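Local coordinates for protein ethanolamine kinase Pv091845 (Plasmodium vivax, PDB 2QG7) that probably phosphorylates ethanolamine, the first step in the route to phosphatidylethanolamine, at residues F113-I116 against N122-I125; K85-Y90 against I138-P143. One frame throughout, in Å; residues are numbered along the deposited sequence.

Contact 1: F113-I116 against N122-I125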
loop_
_atom_site.group_PDB
_atom_site.type_symbol
_atom_site.label_atom_id
_atom_site.label_comp_id
_atom_site.label_asym_id
_atom_site.label_seq_id
_atom_site.Cartn_x
_atom_site.Cartn_y
_atom_site.Cartn_z
ATOM N N PHE D 113 -8.600 34.389 -11.231
ATOM C CA PHE D 113 -7.712 33.447 -10.565
ATOM C C PHE D 113 -8.342 32.081 -10.483
ATOM O O PHE D 113 -9.482 31.955 -10.053
ATOM C CB PHE D 113 -7.365 33.920 -9.156
ATOM C CG PHE D 113 -6.557 35.162 -9.131
ATOM C CD1 PHE D 113 -7.145 36.376 -8.771
ATOM C CD2 PHE D 113 -5.205 35.129 -9.478
ATOM C CE1 PHE D 113 -6.401 37.549 -8.755
ATOM C CE2 PHE D 113 -4.447 36.292 -9.470
ATOM C CZ PHE D 113 -5.050 37.506 -9.106
ATOM N N GLN D 114 -7.594 31.057 -10.901
ATOM C CA GLN D 114 -8.043 29.671 -10.771
ATOM C C GLN D 114 -6.950 28.735 -10.213
ATOM O O GLN D 114 -5.865 28.597 -10.789
ATOM C CB GLN D 114 -8.647 29.157 -12.095
ATOM C CG GLN D 114 -9.400 27.808 -12.004
ATOM C CD GLN D 114 -10.273 27.668 -10.731
ATOM O OE1 GLN D 114 -10.089 26.717 -9.950
ATOM N NE2 GLN D 114 -11.226 28.610 -10.525
ATOM N N ILE D 115 -7.249 28.116 -9.071
ATOM C CA ILE D 115 -6.369 27.103 -8.488
ATOM C C ILE D 115 -6.331 25.843 -9.360
ATOM O O ILE D 115 -7.350 25.180 -9.579
ATOM C CB ILE D 115 -6.716 26.767 -6.999
ATOM C CG1 ILE D 115 -5.597 25.892 -6.382
ATOM C CG2 ILE D 115 -8.125 26.141 -6.858
ATOM C CD1 ILE D 115 -5.810 25.633 -4.872
ATOM N N ILE D 116 -5.142 25.533 -9.864
ATOM C CA ILE D 116 -4.967 24.391 -10.757
ATOM C C ILE D 116 -4.021 23.346 -10.152
ATOM O O ILE D 116 -3.261 23.640 -9.215
ATOM C CB ILE D 116 -4.573 24.845 -12.217
ATOM C CG1 ILE D 116 -5.094 23.848 -13.269
ATOM C CG2 ILE D 116 -3.052 25.138 -12.361
ATOM C CD1 ILE D 116 -6.663 23.811 -13.396
ATOM N N ASN D 122 3.552 22.036 -3.952
ATOM C CA ASN D 122 3.396 23.396 -4.455
ATOM C C ASN D 122 1.913 23.680 -4.586
ATOM O O ASN D 122 1.096 22.743 -4.664
ATOM C CB ASN D 122 4.025 23.529 -5.850
ATOM C CG ASN D 122 5.502 23.081 -5.893
ATOM O OD1 ASN D 122 5.910 22.342 -6.816
ATOM N ND2 ASN D 122 6.311 23.533 -4.908
ATOM N N ILE D 123 1.579 24.975 -4.602
ATOM C CA ILE D 123 0.240 25.432 -4.985
ATOM C C ILE D 123 0.363 26.233 -6.278
ATOM O O ILE D 123 1.168 27.174 -6.352
ATOM C CB ILE D 123 -0.413 26.277 -3.879
ATOM C CG1 ILE D 123 -0.319 25.516 -2.546
ATOM C CG2 ILE D 123 -1.852 26.621 -4.250
ATOM C CD1 ILE D 123 -0.419 26.390 -1.267
ATOM N N LEU D 124 -0.414 25.831 -7.292
ATOM C CA LEU D 124 -0.413 26.492 -8.601
ATOM C C LEU D 124 -1.677 27.296 -8.877
ATOM O O LEU D 124 -2.794 26.778 -8.787
ATOM C CB LEU D 124 -0.193 25.489 -9.740
ATOM C CG LEU D 124 1.245 25.034 -9.963
ATOM C CD1 LEU D 124 1.297 23.880 -10.975
ATOM C CD2 LEU D 124 2.133 26.213 -10.380
ATOM N N ILE D 125 -1.485 28.565 -9.230
ATOM C CA ILE D 125 -2.612 29.444 -9.477
ATOM C C ILE D 125 -2.460 30.129 -10.825
ATOM O O ILE D 125 -1.508 30.899 -11.047
ATOM C CB ILE D 125 -2.857 30.492 -8.339
ATOM C CG1 ILE D 125 -2.832 29.827 -6.947
ATOM C CG2 ILE D 125 -4.176 31.283 -8.585
ATOM C CD1 ILE D 125 -1.426 29.801 -6.290
#
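Ile115 faces Ile125 across two antiparallel strands, a non-hydrogen-bonded pair whose CA atoms are 4.5 Å apart. The segment axes approach to 4.7 Å, but their N-to-C directions make an angle of 142°, some 38° off strictly antiparallel. One backbone hydrogen bond joins the segments, from Ile116 N to Leu124 O at 2.9 Å; it is nearly straight at hydrogen (163°). The same oxygen also lies 3.6 Å from Ile115 CA, while Gln114 O comes close to Ile125 CA, as is usual where backbones pass at a non-hydrogen-bonded position.

These strands form the hairpin that begins the five-stranded antiparallel sheet of the N-terminal lobe of the kinase fold. Strand 112-116 is the sheet's outermost member on this side, and strand 122-128 continues inward through backbone bonds to strand 136-141. In kinases of this fold the turn between the first two strands typically arches over the nucleotide, and the turn here probably has the same role.

Side chains meet on both faces of the hairpin. Toward helix 84-98, CG2 of Ile125 lies anti to its own backbone N and thereby reaches the Phe113 ring, 4.1 Å from CD2 and obliquely placed. The Phe113 ring also packs on Tyr88, whose hydroxyl is hydrogen-bonded to Ile115 N. Farther along this face Ile115, with CG1 anti to the backbone N (chi1 -170°) and the chain straight beyond it, carries CD1 to within 4.1 Å of Ile123 CG2, terminal methyl against branch methyl. On the opposite face Ile116 CG2 rests 3.9 Å from Leu124 CB; the remainder of the Ile116 chain leads away from the partner strand, whereas Leu124 is buried and continues onto Leu137 and Arg139.

Contact 2: K85-Y90 against I138-P143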
loop_
_atom_site.group_PDB
_atom_site.type_symbol
_atom_site.label_atom_id
_atom_site.label_comp_id
_atom_site.label_asym_id
_atom_site.label_seq_id
_atom_site.Cartn_x
_atom_site.Cartn_y
_atom_site.Cartn_z
ATOM N N LYS D 85 -10.606 31.902 -1.219
ATOM C CA LYS D 85 -10.782 33.341 -1.395
ATOM C C LYS D 85 -9.608 34.143 -0.802
ATOM O O LYS D 85 -9.191 35.195 -1.348
ATOM C CB LYS D 85 -12.099 33.786 -0.748
ATOM C CG LYS D 85 -12.380 35.280 -0.898
ATOM C CD LYS D 85 -13.602 35.687 -0.117
ATOM C CE LYS D 85 -13.700 37.239 -0.114
ATOM N NZ LYS D 85 -15.092 37.658 0.435
ATOM N N THR D 86 -9.101 33.650 0.331
ATOM C CA THR D 86 -7.905 34.200 0.964
ATOM C C THR D 86 -6.659 34.004 0.064
ATOM O O THR D 86 -5.826 34.904 -0.049
ATOM C CB THR D 86 -7.689 33.619 2.397
ATOM O OG1 THR D 86 -8.912 33.696 3.138
ATOM C CG2 THR D 86 -6.619 34.417 3.152
ATOM N N LEU D 87 -6.570 32.838 -0.579
ATOM C CA LEU D 87 -5.516 32.519 -1.555
ATOM C C LEU D 87 -5.458 33.533 -2.694
ATOM O O LEU D 87 -4.407 34.144 -2.938
ATOM C CB LEU D 87 -5.741 31.112 -2.117
ATOM C CG LEU D 87 -4.910 30.694 -3.326
ATOM C CD1 LEU D 87 -3.420 30.553 -2.939
ATOM C CD2 LEU D 87 -5.451 29.402 -3.876
ATOM N N TYR D 88 -6.616 33.715 -3.345
ATOM C CA TYR D 88 -6.797 34.642 -4.450
ATOM C C TYR D 88 -6.496 36.083 -4.086
ATOM O O TYR D 88 -6.025 36.843 -4.935
ATOM C CB TYR D 88 -8.214 34.532 -5.037
ATOM C CG TYR D 88 -8.581 33.178 -5.600
ATOM C CD1 TYR D 88 -9.908 32.789 -5.715
ATOM C CD2 TYR D 88 -7.603 32.280 -6.035
ATOM C CE1 TYR D 88 -10.256 31.525 -6.253
ATOM C CE2 TYR D 88 -7.939 31.014 -6.566
ATOM C CZ TYR D 88 -9.261 30.653 -6.667
ATOM O OH TYR D 88 -9.577 29.416 -7.176
ATOM N N ILE D 89 -6.796 36.478 -2.847
ATOM C CA ILE D 89 -6.434 37.822 -2.363
ATOM C C ILE D 89 -4.900 37.933 -2.250
ATOM O O ILE D 89 -4.306 38.949 -2.651
ATOM C CB ILE D 89 -7.091 38.137 -0.992
ATOM C CG1 ILE D 89 -8.617 38.188 -1.109
ATOM C CG2 ILE D 89 -6.549 39.437 -0.393
ATOM C CD1 ILE D 89 -9.356 37.982 0.217
ATOM N N TYR D 90 -4.270 36.880 -1.711
ATOM C CA TYR D 90 -2.809 36.802 -1.635
ATOM C C TYR D 90 -2.207 36.901 -3.037
ATOM O O TYR D 90 -1.202 37.582 -3.255
ATOM C CB TYR D 90 -2.333 35.519 -0.909
ATOM C CG TYR D 90 -0.855 35.595 -0.481
ATOM C CD1 TYR D 90 -0.470 36.322 0.656
ATOM C CD2 TYR D 90 0.155 34.977 -1.240
ATOM C CE1 TYR D 90 0.866 36.424 1.041
ATOM C CE2 TYR D 90 1.492 35.062 -0.858
ATOM C CZ TYR D 90 1.843 35.785 0.282
ATOM O OH TYR D 90 3.171 35.872 0.658
ATOM N N ILE D 138 1.014 31.507 -10.950
ATOM C CA ILE D 138 1.658 31.741 -9.676
ATOM C C ILE D 138 1.945 30.402 -9.023
ATOM O O ILE D 138 1.063 29.544 -8.915
ATOM C CB ILE D 138 0.841 32.654 -8.731
ATOM C CG1 ILE D 138 0.574 34.008 -9.389
ATOM C CG2 ILE D 138 1.577 32.851 -7.406
ATOM C CD1 ILE D 138 -0.314 34.919 -8.564
ATOM N N ARG D 139 3.198 30.238 -8.609
ATOM C CA ARG D 139 3.613 29.051 -7.914
ATOM C C ARG D 139 4.045 29.441 -6.513
ATOM O O ARG D 139 4.962 30.254 -6.320
ATOM C CB ARG D 139 4.749 28.354 -8.672
ATOM C CG ARG D 139 5.110 26.985 -8.131
ATOM C CD ARG D 139 6.397 26.485 -8.743
ATOM N NE ARG D 139 6.257 26.188 -10.168
ATOM C CZ ARG D 139 5.739 25.064 -10.670
ATOM N NH1 ARG D 139 5.666 24.916 -11.990
ATOM N NH2 ARG D 139 5.289 24.085 -9.875
ATOM N N LEU D 140 3.355 28.859 -5.539
ATOM C CA LEU D 140 3.606 29.119 -4.131
ATOM C C LEU D 140 4.170 27.855 -3.521
ATOM O O LEU D 140 3.559 26.783 -3.605
ATOM C CB LEU D 140 2.314 29.548 -3.423
ATOM C CG LEU D 140 1.639 30.847 -3.900
ATOM C CD1 LEU D 140 0.319 31.020 -3.211
ATOM C CD2 LEU D 140 2.502 32.070 -3.613
ATOM N N TYR D 141 5.351 27.982 -2.927
ATOM C CA TYR D 141 6.056 26.836 -2.351
ATOM C C TYR D 141 5.436 26.381 -1.027
ATOM O O TYR D 141 4.864 27.200 -0.294
ATOM C CB TYR D 141 7.547 27.152 -2.139
ATOM C CG TYR D 141 8.265 27.851 -3.288
ATOM C CD1 TYR D 141 7.966 27.548 -4.629
ATOM C CD2 TYR D 141 9.277 28.795 -3.020
ATOM C CE1 TYR D 141 8.629 28.182 -5.663
ATOM C CE2 TYR D 141 9.952 29.433 -4.051
ATOM C CZ TYR D 141 9.624 29.116 -5.375
ATOM O OH TYR D 141 10.288 29.741 -6.410
ATOM N N GLY D 142 5.558 25.076 -0.729
ATOM C CA GLY D 142 5.160 24.539 0.584
ATOM C C GLY D 142 6.156 24.847 1.710
ATOM O O GLY D 142 7.070 25.672 1.543
ATOM N N PRO D 143 5.974 24.213 2.890
ATOM C CA PRO D 143 6.945 24.310 4.009
ATOM C C PRO D 143 8.110 23.297 3.882
ATOM O O PRO D 143 8.748 22.932 4.878
ATOM C CB PRO D 143 6.087 23.996 5.253
ATOM C CG PRO D 143 4.661 23.709 4.715
ATOM C CD PRO D 143 4.804 23.398 3.257
#
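Leu140 reaches across from the sheet to Leu87 and Tyr90 on helix 84-98, and its side chain can be followed outward atom by atom. CB leaves the strand in the direction of the helix, yet the backbones are far apart, with 10.1 Å between Leu140 CA and Leu87 CA. CB and CG therefore serve mainly as a stalk. CG stands anti to the carbonyl carbon, and beyond it the chain stays extended (chi2 173°), which sends CD1 out as the farthest point. There it meets CD1 of Leu87 at 3.8 Å, methyl against methyl, the two chains running alongside in opposing senses. CD2, the other branch, turns to Tyr90 and lies 4.2 Å from CE2, at the edge of the ring and near its plane.

Here a helix that precedes the sheet in the chain is laid over one face of the antiparallel sheet in the N-terminal lobe of the kinase fold. Leu87 and Tyr90 are three residues apart, close to one helical turn, and so both can turn to the same methyl-bearing fork. Both also hold CG anti to the backbone N (chi1 169° in Leu87), and the tips of their side chains approach the strand even though CB does not point at it.

Leu87 extends the apolar layer to Ile115 and Phe81, while Ile138, on the same face of the strand as Leu140, packs under Cys91, Val94 and Met95 of the helix. All three touching residues are buried, and the one polar atom carried by their side chains, Tyr90 OH, is hydrogen-bonded to Leu73 O and Asn176 OD1. Those bonds hold the far end of the ring, which also meets the Phe81 ring with planes at about 55°.

Contact 1 works within the sheet and contact 2 between one of its faces and helix 84-98. The hairpin of contact 1 has a backbone bond, apolar touches on both faces and a partly exposed edge; contact 2 is a small, wholly buried meeting of apolar side chains with no hydrogen bond between its segments. Their centres are about 7 Å apart, and along the chain the hairpin is nested inside the loop that 85-90 and 138-143 close. Strands 122-128 and 136-141 are neighbours, probably bonded through Ile123 N to Leu140 O. Helix 84-98, one partner of contact 2, also packs on the hairpin of contact 1, largely through different residues.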